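Local coordinates for protein ATP-dependent DNA helicase PIF1 (PDB 7OTJ) that couples ATP hydrolysis to 5'-3' unwinding of DNA and probably resolves G-quadruplexes and forked RNA-DNA hybrids, helping to maintain nuclear and mitochondrial genome stability, at residues Q8-L16 against L34-L42; V165-S173 against S501-Y509. All blocks are in the same frame, centred on the assembly; numbering follows the deposited sequence.

Contact 1: residues Q8-L16 against L34-L42; sequences QEYVLKQVL and LLRSIIKSL. With ADP (adenosine-5'-diphosphate), chain E.
The adenine end of the nucleotide pocket is where this helix pair begins: Gln8 meets ADP there and packs its backbone against Leu34. Gln8 reads the base through both ends of its amide, as in the Q motif of superfamily 1 and 2 helicases: ADP N6 donates to Gln8 OE1 at 2.8 Å, and Gln8 NE2 returns a weak bond to ADP N7 at 3.4 Å. The same two atoms also bond to the backbone, OE1 accepting from Ser5 N and NE2 donating to Gly30 O of the P-loop, so each end of the amide has a backbone partner besides the base, which fixes its flip. At the backbone of the same residue, Leu34 CD1 lies 3.3 Å from Gln8 O, while the other methyl of Leu34, CD2, is 3.6 Å from Val11 CB.

Helices 6-16 and 31-45 lie on one face of the parallel sheet of the first RecA-like domain, where Val11 and Leu34 both rest on Tyr23 of strand 21-25; helix 31-45 follows the Walker A loop. Their segments run in the same general direction, with axes 10.1 Å apart and inclined at 35°. Leu12 is a knob in the hole formed by Leu34, Ser37, Ile38 and Ser41. With its CG anti to the backbone N (chi1 172°), it carries CD1 across to within 3.8 Å of Ile38 CG1, the two side chains passing in opposite directions. One turn on, Val15 meets Ile38 at about a right angle, CG1 to CG2 at 3.5 Å, and the same CG1 also touches Leu42 CD1. Towards the outer end Leu16 sets CD2 against Leu42 CD2 at 3.6 Å and also against Ser41 CB.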
loop_
_atom_site.group_PDB
_atom_site.type_symbol
_atom_site.label_atom_id
_atom_site.label_comp_id
_atom_site.label_asym_id
_atom_site.label_seq_id
_atom_site.Cartn_x
_atom_site.Cartn_y
_atom_site.Cartn_z
ATOM N N GLN A 8 0.217 21.345 9.210
ATOM C CA GLN A 8 0.811 20.735 8.024
ATOM C C GLN A 8 1.908 21.615 7.443
ATOM O O GLN A 8 2.955 21.113 7.021
ATOM C CB GLN A 8 -0.265 20.457 6.977
ATOM C CG GLN A 8 -1.160 19.261 7.303
ATOM C CD GLN A 8 -2.317 19.120 6.328
ATOM O OE1 GLN A 8 -2.941 20.108 5.938
ATOM N NE2 GLN A 8 -2.605 17.888 5.928
ATOM N N GLU A 9 1.684 22.932 7.407
ATOM C CA GLU A 9 2.715 23.839 6.912
ATOM C C GLU A 9 3.960 23.797 7.792
ATOM O O GLU A 9 5.087 23.877 7.287
ATOM C CB GLU A 9 2.172 25.268 6.834
ATOM C CG GLU A 9 1.176 25.521 5.702
ATOM C CD GLU A 9 1.840 25.577 4.339
ATOM O OE1 GLU A 9 3.078 25.744 4.284
ATOM O OE2 GLU A 9 1.125 25.453 3.321
ATOM N N TYR A 10 3.779 23.672 9.110
ATOM C CA TYR A 10 4.931 23.660 10.008
ATOM C C TYR A 10 5.808 22.436 9.773
ATOM O O TYR A 10 7.039 22.541 9.772
ATOM C CB TYR A 10 4.464 23.721 11.462
ATOM C CG TYR A 10 5.586 23.622 12.469
ATOM C CD1 TYR A 10 6.346 24.736 12.806
ATOM C CD2 TYR A 10 5.884 22.414 13.086
ATOM C CE1 TYR A 10 7.368 24.648 13.727
ATOM C CE2 TYR A 10 6.907 22.317 14.007
ATOM C CZ TYR A 10 7.647 23.436 14.323
ATOM O OH TYR A 10 8.667 23.338 15.242
ATOM N N VAL A 11 5.189 21.271 9.568
ATOM C CA VAL A 11 5.937 20.061 9.231
ATOM C C VAL A 11 6.685 20.254 7.921
ATOM O O VAL A 11 7.886 19.972 7.820
ATOM C CB VAL A 11 4.989 18.848 9.162
ATOM C CG1 VAL A 11 5.760 17.568 8.842
ATOM C CG2 VAL A 11 4.193 18.711 10.451
ATOM N N LEU A 12 5.973 20.712 6.886
ATOM C CA LEU A 12 6.609 20.986 5.603
ATOM C C LEU A 12 7.802 21.919 5.763
ATOM O O LEU A 12 8.856 21.698 5.155
ATOM C CB LEU A 12 5.583 21.584 4.642
ATOM C CG LEU A 12 6.115 22.103 3.307
ATOM C CD1 LEU A 12 6.688 20.966 2.479
ATOM C CD2 LEU A 12 5.020 22.814 2.545
ATOM N N LYS A 13 7.659 22.952 6.601
ATOM C CA LYS A 13 8.757 23.880 6.862
ATOM C C LYS A 13 9.967 23.162 7.443
ATOM O O LYS A 13 11.107 23.426 7.044
ATOM C CB LYS A 13 8.288 24.983 7.810
ATOM C CG LYS A 13 9.381 25.934 8.286
ATOM C CD LYS A 13 8.835 26.912 9.327
ATOM C CE LYS A 13 9.931 27.771 9.941
ATOM N NZ LYS A 13 10.552 28.679 8.941
ATOM N N GLN A 14 9.737 22.252 8.393
ATOM C CA GLN A 14 10.845 21.524 9.000
ATOM C C GLN A 14 11.513 20.597 7.996
ATOM O O GLN A 14 12.746 20.527 7.932
ATOM C CB GLN A 14 10.346 20.728 10.206
ATOM C CG GLN A 14 9.630 21.564 11.245
ATOM C CD GLN A 14 10.543 22.579 11.882
ATOM O OE1 GLN A 14 11.714 22.299 12.138
ATOM N NE2 GLN A 14 10.020 23.772 12.134
ATOM N N VAL A 15 10.717 19.886 7.196
ATOM C CA VAL A 15 11.287 18.965 6.218
ATOM C C VAL A 15 12.156 19.719 5.220
ATOM O O VAL A 15 13.259 19.275 4.882
ATOM C CB VAL A 15 10.175 18.162 5.522
ATOM C CG1 VAL A 15 10.762 17.268 4.446
ATOM C CG2 VAL A 15 9.408 17.333 6.550
ATOM N N LEU A 16 11.686 20.875 4.747
ATOM C CA LEU A 16 12.459 21.657 3.790
ATOM C C LEU A 16 13.715 22.268 4.401
ATOM O O LEU A 16 14.582 22.730 3.653
ATOM C CB LEU A 16 11.591 22.767 3.193
ATOM C CG LEU A 16 10.370 22.331 2.376
ATOM C CD1 LEU A 16 9.633 23.546 1.840
ATOM C CD2 LEU A 16 10.758 21.391 1.242
ATOM N N LEU A 34 -0.111 15.946 3.058
ATOM C CA LEU A 34 1.068 16.772 3.296
ATOM C C LEU A 34 2.303 16.178 2.628
ATOM O O LEU A 34 3.096 16.898 2.007
ATOM C CB LEU A 34 1.288 16.927 4.799
ATOM C CG LEU A 34 2.649 17.461 5.241
ATOM C CD1 LEU A 34 2.915 18.854 4.672
ATOM C CD2 LEU A 34 2.708 17.461 6.755
ATOM N N LEU A 35 2.454 14.857 2.713
ATOM C CA LEU A 35 3.610 14.185 2.131
ATOM C C LEU A 35 3.728 14.473 0.640
ATOM O O LEU A 35 4.830 14.707 0.131
ATOM C CB LEU A 35 3.512 12.684 2.392
ATOM C CG LEU A 35 4.835 11.925 2.386
ATOM C CD1 LEU A 35 5.894 12.726 3.139
ATOM C CD2 LEU A 35 4.642 10.541 2.999
ATOM N N ARG A 36 2.601 14.484 -0.077
ATOM C CA ARG A 36 2.652 14.792 -1.502
ATOM C C ARG A 36 3.119 16.218 -1.746
ATOM O O ARG A 36 3.798 16.484 -2.744
ATOM C CB ARG A 36 1.286 14.580 -2.148
ATOM C CG ARG A 36 0.760 13.165 -2.070
ATOM C CD ARG A 36 -0.438 13.013 -2.977
ATOM N NE ARG A 36 -1.189 11.801 -2.687
ATOM C CZ ARG A 36 -2.194 11.737 -1.824
ATOM N NH1 ARG A 36 -2.593 12.801 -1.148
ATOM N NH2 ARG A 36 -2.816 10.575 -1.638
ATOM N N SER A 37 2.780 17.142 -0.845
ATOM C CA SER A 37 3.308 18.495 -0.961
ATOM C C SER A 37 4.796 18.527 -0.640
ATOM O O SER A 37 5.561 19.243 -1.295
ATOM C CB SER A 37 2.547 19.443 -0.040
ATOM O OG SER A 37 1.241 19.671 -0.531
ATOM N N ILE A 38 5.214 17.782 0.384
ATOM C CA ILE A 38 6.637 17.651 0.687
ATOM C C ILE A 38 7.401 17.188 -0.547
ATOM O O ILE A 38 8.462 17.727 -0.883
ATOM C CB ILE A 38 6.845 16.693 1.872
ATOM C CG1 ILE A 38 6.239 17.282 3.147
ATOM C CG2 ILE A 38 8.324 16.413 2.056
ATOM C CD1 ILE A 38 6.244 16.327 4.320
ATOM N N ILE A 39 6.876 16.160 -1.226
ATOM C CA ILE A 39 7.530 15.611 -2.416
ATOM C C ILE A 39 7.681 16.680 -3.493
ATOM O O ILE A 39 8.768 16.875 -4.054
ATOM C CB ILE A 39 6.749 14.387 -2.932
ATOM C CG1 ILE A 39 6.813 13.248 -1.915
ATOM C CG2 ILE A 39 7.273 13.924 -4.280
ATOM C CD1 ILE A 39 5.811 12.149 -2.176
ATOM N N LYS A 40 6.589 17.377 -3.813
ATOM C CA LYS A 40 6.624 18.400 -4.855
ATOM C C LYS A 40 7.665 19.473 -4.547
ATOM O O LYS A 40 8.463 19.851 -5.414
ATOM C CB LYS A 40 5.238 19.019 -5.013
ATOM C CG LYS A 40 5.034 19.789 -6.293
ATOM C CD LYS A 40 3.635 20.362 -6.349
ATOM C CE LYS A 40 3.360 20.974 -7.705
ATOM N NZ LYS A 40 3.343 19.930 -8.765
ATOM N N SER A 41 7.674 19.973 -3.307
ATOM C CA SER A 41 8.628 21.010 -2.926
ATOM C C SER A 41 10.056 20.475 -2.929
ATOM O O SER A 41 10.960 21.097 -3.499
ATOM C CB SER A 41 8.275 21.573 -1.548
ATOM O OG SER A 41 7.072 22.321 -1.585
ATOM N N LEU A 42 10.278 19.323 -2.291
ATOM C CA LEU A 42 11.617 18.749 -2.242
ATOM C C LEU A 42 12.161 18.419 -3.626
ATOM O O LEU A 42 13.381 18.344 -3.792
ATOM C CB LEU A 42 11.625 17.496 -1.361
ATOM C CG LEU A 42 11.674 17.701 0.157
ATOM C CD1 LEU A 42 11.762 16.368 0.875
ATOM C CD2 LEU A 42 12.860 18.562 0.528
HETATM P PB ADP E . -3.447 10.164 6.696
HETATM O O1B ADP E . -2.924 10.805 7.967
HETATM O O2B ADP E . -2.395 9.829 5.662
HETATM O O3B ADP E . -4.461 9.075 6.930
HETATM P PA ADP E . -4.655 11.376 4.414
HETATM O O1A ADP E . -3.557 12.189 3.777
HETATM O O2A ADP E . -5.014 10.023 3.857
HETATM O O3A ADP E . -4.344 11.309 5.998
HETATM O "O5'" ADP E . -6.002 12.248 4.448
HETATM C "C5'" ADP E . -7.266 11.605 4.550
HETATM C "C4'" ADP E . -8.324 12.527 3.977
HETATM O "O4'" ADP E . -8.214 13.815 4.582
HETATM C "C3'" ADP E . -8.112 12.708 2.485
HETATM O "O3'" ADP E . -9.316 12.353 1.805
HETATM C "C2'" ADP E . -7.833 14.183 2.281
HETATM O "O2'" ADP E . -8.562 14.686 1.159
HETATM C "C1'" ADP E . -8.289 14.828 3.579
HETATM N N9 ADP E . -7.389 15.939 3.952
HETATM C C8 ADP E . -6.090 15.817 4.275
HETATM N N7 ADP E . -5.551 17.026 4.573
HETATM C C5 ADP E . -6.519 17.947 4.434
HETATM C C6 ADP E . -6.631 19.416 4.595
HETATM N N6 ADP E . -5.561 20.162 4.966
HETATM N N1 ADP E . -7.833 19.986 4.350
HETATM C C2 ADP E . -8.901 19.253 3.979
HETATM N N3 ADP E . -8.871 17.921 3.819
HETATM C C4 ADP E . -7.732 17.224 4.024
#

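Contact 2: residues V165-S173 against S501-Y509; sequences VEVFFAFES and SHRKVIEFY
Phe169 and Phe171, from the loop leading to helix 174-179 in the first RecA-like domain, carry the contact with the first turns of the C-terminal helix 503-511, largely through their rings. Phe169 makes a T-shaped pair with His502: its edge, led by CE1, points at the imidazole face and comes within 3.5 Å of His502 CG, the two planes standing at 83°. Val505 lies over a face of the same phenyl ring, its CG2 3.9 Å from the centroid of Phe169 in a CH-pi contact. Phe171 forms an offset stack with Phe508, their centroids 4.4 Å apart and their planes only 26° from parallel, and Phe508 CB adds a CH-pi contact over the Phe171 ring. CG of Phe171 sits between the backbone N and the carbonyl carbon (chi1 55°), which turns the ring onto the Phe508 face, while Phe171 CB stays beyond the rim, 3.5 Å from Phe508 CE1. On the opposite face of the Phe171 ring lies Phe169 CB, so this ring is sandwiched between its own loop and the helix.

Beside the rings, Glu172 crosses Lys504 at about a right angle. Its OE1 lies against the aliphatic CD of Lys504, while the salt bridge to NZ is long, as is the one from NZ to Glu507. The other carboxylate oxygen, Glu172 OE2, faces back into its own loop and accepts from Phe169 N at 2.6 Å, tying the turn that presents both phenylalanines. Farther out, Phe145 meets Phe171 and Phe508 edge-to-face, and Tyr509 OH bonds to Thr24 and to Phe145 N. His502 is the N-cap of the helix, and its imidazole is held by the capping bond: Lys504 N donates almost straight, and nearly in the ring plane, to His502 ND1 at 3.0 Å.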
loop_
_atom_site.group_PDB
_atom_site.type_symbol
_atom_site.label_atom_id
_atom_site.label_comp_id
_atom_site.label_asym_id
_atom_site.label_seq_id
_atom_site.Cartn_x
_atom_site.Cartn_y
_atom_site.Cartn_z
ATOM N N VAL A 165 10.548 -10.137 22.262
ATOM C CA VAL A 165 9.430 -9.975 21.342
ATOM C C VAL A 165 9.929 -9.975 19.899
ATOM O O VAL A 165 10.812 -9.193 19.543
ATOM C CB VAL A 165 8.640 -8.686 21.646
ATOM C CG1 VAL A 165 7.465 -8.544 20.692
ATOM C CG2 VAL A 165 8.162 -8.677 23.094
ATOM N N GLU A 166 9.367 -10.867 19.075
ATOM C CA GLU A 166 9.743 -10.920 17.664
ATOM C C GLU A 166 9.428 -9.605 16.955
ATOM O O GLU A 166 10.191 -9.160 16.086
ATOM C CB GLU A 166 9.040 -12.091 16.971
ATOM C CG GLU A 166 9.372 -12.246 15.489
ATOM C CD GLU A 166 10.797 -12.711 15.243
ATOM O OE1 GLU A 166 11.139 -13.838 15.659
ATOM O OE2 GLU A 166 11.578 -11.948 14.634
ATOM N N VAL A 167 8.318 -8.964 17.320
ATOM C CA VAL A 167 7.905 -7.715 16.687
ATOM C C VAL A 167 8.873 -6.620 17.128
ATOM O O VAL A 167 8.937 -6.266 18.309
ATOM C CB VAL A 167 6.455 -7.353 17.035
ATOM C CG1 VAL A 167 6.029 -6.097 16.300
ATOM C CG2 VAL A 167 5.522 -8.504 16.695
ATOM N N PHE A 168 9.654 -6.110 16.179
ATOM C CA PHE A 168 10.670 -5.090 16.423
ATOM C C PHE A 168 10.230 -3.814 15.709
ATOM O O PHE A 168 10.403 -3.683 14.493
ATOM C CB PHE A 168 12.036 -5.572 15.945
ATOM C CG PHE A 168 13.177 -4.759 16.462
ATOM C CD1 PHE A 168 13.399 -4.641 17.825
ATOM C CD2 PHE A 168 14.043 -4.122 15.587
ATOM C CE1 PHE A 168 14.458 -3.890 18.306
ATOM C CE2 PHE A 168 15.104 -3.375 16.063
ATOM C CZ PHE A 168 15.310 -3.259 17.421
ATOM N N PHE A 169 9.611 -2.897 16.451
ATOM C CA PHE A 169 9.087 -1.685 15.834
ATOM C C PHE A 169 10.220 -0.793 15.322
ATOM O O PHE A 169 11.372 -0.880 15.761
ATOM C CB PHE A 169 8.213 -0.911 16.824
ATOM C CG PHE A 169 6.894 -1.567 17.115
ATOM C CD1 PHE A 169 6.751 -2.410 18.204
ATOM C CD2 PHE A 169 5.793 -1.339 16.301
ATOM C CE1 PHE A 169 5.534 -3.020 18.478
ATOM C CE2 PHE A 169 4.572 -1.948 16.573
ATOM C CZ PHE A 169 4.446 -2.787 17.659
ATOM N N ALA A 170 9.862 0.109 14.405
ATOM C CA ALA A 170 10.872 0.960 13.786
ATOM C C ALA A 170 11.512 1.889 14.808
ATOM O O ALA A 170 12.722 2.137 14.749
ATOM C CB ALA A 170 10.252 1.769 12.647
ATOM N N PHE A 171 10.720 2.401 15.757
ATOM C CA PHE A 171 11.223 3.339 16.755
ATOM C C PHE A 171 12.165 2.701 17.767
ATOM O O PHE A 171 12.717 3.420 18.606
ATOM C CB PHE A 171 10.065 4.023 17.488
ATOM C CG PHE A 171 9.083 3.073 18.134
ATOM C CD1 PHE A 171 9.360 2.482 19.358
ATOM C CD2 PHE A 171 7.859 2.813 17.535
ATOM C CE1 PHE A 171 8.442 1.624 19.958
ATOM C CE2 PHE A 171 6.941 1.967 18.129
ATOM C CZ PHE A 171 7.231 1.372 19.341
ATOM N N GLU A 172 12.345 1.383 17.726
ATOM C CA GLU A 172 13.285 0.711 18.611
ATOM C C GLU A 172 14.659 0.544 17.986
ATOM O O GLU A 172 15.628 0.294 18.710
ATOM C CB GLU A 172 12.762 -0.673 19.007
ATOM C CG GLU A 172 11.308 -0.722 19.446
ATOM C CD GLU A 172 10.864 -2.137 19.771
ATOM O OE1 GLU A 172 11.372 -2.705 20.760
ATOM O OE2 GLU A 172 10.028 -2.689 19.026
ATOM N N SER A 173 14.748 0.609 16.660
ATOM C CA SER A 173 16.009 0.356 15.982
ATOM C C SER A 173 17.057 1.396 16.360
ATOM O O SER A 173 16.750 2.563 16.625
ATOM C CB SER A 173 15.809 0.341 14.466
ATOM O OG SER A 173 15.500 1.627 13.963
ATOM N N SER A 501 -3.780 -2.906 21.236
ATOM C CA SER A 501 -2.571 -2.184 20.863
ATOM C C SER A 501 -1.367 -2.797 21.558
ATOM O O SER A 501 -1.481 -3.361 22.648
ATOM C CB SER A 501 -2.657 -0.701 21.226
ATOM O OG SER A 501 -3.443 0.006 20.285
ATOM N N HIS A 502 -0.201 -2.651 20.934
ATOM C CA HIS A 502 1.016 -3.232 21.480
ATOM C C HIS A 502 1.532 -2.398 22.645
ATOM O O HIS A 502 1.460 -1.165 22.627
ATOM C CB HIS A 502 2.092 -3.358 20.402
ATOM C CG HIS A 502 3.177 -4.335 20.748
ATOM N ND1 HIS A 502 4.034 -4.151 21.814
ATOM C CD2 HIS A 502 3.538 -5.508 20.175
ATOM C CE1 HIS A 502 4.875 -5.167 21.881
ATOM N NE2 HIS A 502 4.597 -6.005 20.898
ATOM N N ARG A 503 2.035 -3.088 23.672
ATOM C CA ARG A 503 2.550 -2.413 24.859
ATOM C C ARG A 503 3.617 -1.386 24.498
ATOM O O ARG A 503 3.658 -0.292 25.074
ATOM C CB ARG A 503 3.121 -3.437 25.841
ATOM C CG ARG A 503 2.422 -4.789 25.853
ATOM C CD ARG A 503 1.297 -4.837 26.872
ATOM N NE ARG A 503 0.964 -6.209 27.243
ATOM C CZ ARG A 503 0.007 -6.544 28.099
ATOM N NH1 ARG A 503 -0.740 -5.629 28.693
ATOM N NH2 ARG A 503 -0.205 -7.831 28.365
ATOM N N LYS A 504 4.500 -1.723 23.552
ATOM C CA LYS A 504 5.600 -0.825 23.217
ATOM C C LYS A 504 5.138 0.400 22.438
ATOM O O LYS A 504 5.799 1.444 22.501
ATOM C CB LYS A 504 6.671 -1.580 22.426
ATOM C CG LYS A 504 7.557 -2.456 23.300
ATOM C CD LYS A 504 8.667 -3.117 22.507
ATOM C CE LYS A 504 9.682 -3.775 23.435
ATOM N NZ LYS A 504 10.276 -2.824 24.430
ATOM N N VAL A 505 4.013 0.304 21.724
ATOM C CA VAL A 505 3.487 1.466 21.017
ATOM C C VAL A 505 2.935 2.483 22.007
ATOM O O VAL A 505 3.162 3.691 21.868
ATOM C CB VAL A 505 2.410 1.034 20.004
ATOM C CG1 VAL A 505 1.762 2.253 19.366
ATOM C CG2 VAL A 505 2.993 0.118 18.943
ATOM N N ILE A 506 2.197 2.012 23.015
ATOM C CA ILE A 506 1.588 2.914 23.989
ATOM C C ILE A 506 2.657 3.665 24.777
ATOM O O ILE A 506 2.540 4.874 25.007
ATOM C CB ILE A 506 0.626 2.143 24.912
ATOM C CG1 ILE A 506 -0.365 1.325 24.082
ATOM C CG2 ILE A 506 -0.137 3.108 25.796
ATOM C CD1 ILE A 506 -1.402 0.588 24.910
ATOM N N GLU A 507 3.699 2.957 25.232
ATOM C CA GLU A 507 4.786 3.619 25.955
ATOM C C GLU A 507 5.550 4.595 25.066
ATOM O O GLU A 507 6.056 5.611 25.558
ATOM C CB GLU A 507 5.738 2.586 26.566
ATOM C CG GLU A 507 6.567 1.805 25.562
ATOM C CD GLU A 507 7.494 0.807 26.230
ATOM O OE1 GLU A 507 7.367 0.605 27.456
ATOM O OE2 GLU A 507 8.349 0.225 25.528
ATOM N N PHE A 508 5.660 4.296 23.769
ATOM C CA PHE A 508 6.274 5.230 22.829
ATOM C C PHE A 508 5.560 6.576 22.850
ATOM O O PHE A 508 6.190 7.618 23.061
ATOM C CB PHE A 508 6.269 4.632 21.419
ATOM C CG PHE A 508 6.713 5.588 20.339
ATOM C CD1 PHE A 508 8.060 5.799 20.086
ATOM C CD2 PHE A 508 5.779 6.259 19.557
ATOM C CE1 PHE A 508 8.467 6.669 19.088
ATOM C CE2 PHE A 508 6.186 7.137 18.558
ATOM C CZ PHE A 508 7.535 7.337 18.325
ATOM N N TYR A 509 4.236 6.574 22.648
ATOM C CA TYR A 509 3.518 7.840 22.553
ATOM C C TYR A 509 3.382 8.540 23.897
ATOM O O TYR A 509 3.246 9.768 23.925
ATOM C CB TYR A 509 2.130 7.632 21.935
ATOM C CG TYR A 509 2.152 7.474 20.430
ATOM C CD1 TYR A 509 2.515 8.534 19.608
ATOM C CD2 TYR A 509 1.817 6.265 19.829
ATOM C CE1 TYR A 509 2.549 8.394 18.230
ATOM C CE2 TYR A 509 1.848 6.119 18.451
ATOM C CZ TYR A 509 2.217 7.188 17.657
ATOM O OH TYR A 509 2.254 7.056 16.285
#

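Overall arrangement
From the N terminus, the chain first forms helix 6-16, passes through strand 21-25 and the P-loop, and closes a short loop when helix 31-45 returns alongside at contact 1. Contact 2 opens only later, at 165-173, and closes over 300 residues on, after the antiparallel sheet and the second parallel sheet have been laid down. The two are in series, neither nested nor crossing, with centres 27 Å apart and no touch between them. Contact 1 joins neighbouring helices within the first RecA-like domain of the helicase core, the part of Pif1 in this chain, beside its nucleotide; contact 2 brings the C-terminal helix 503-511 back onto that same domain.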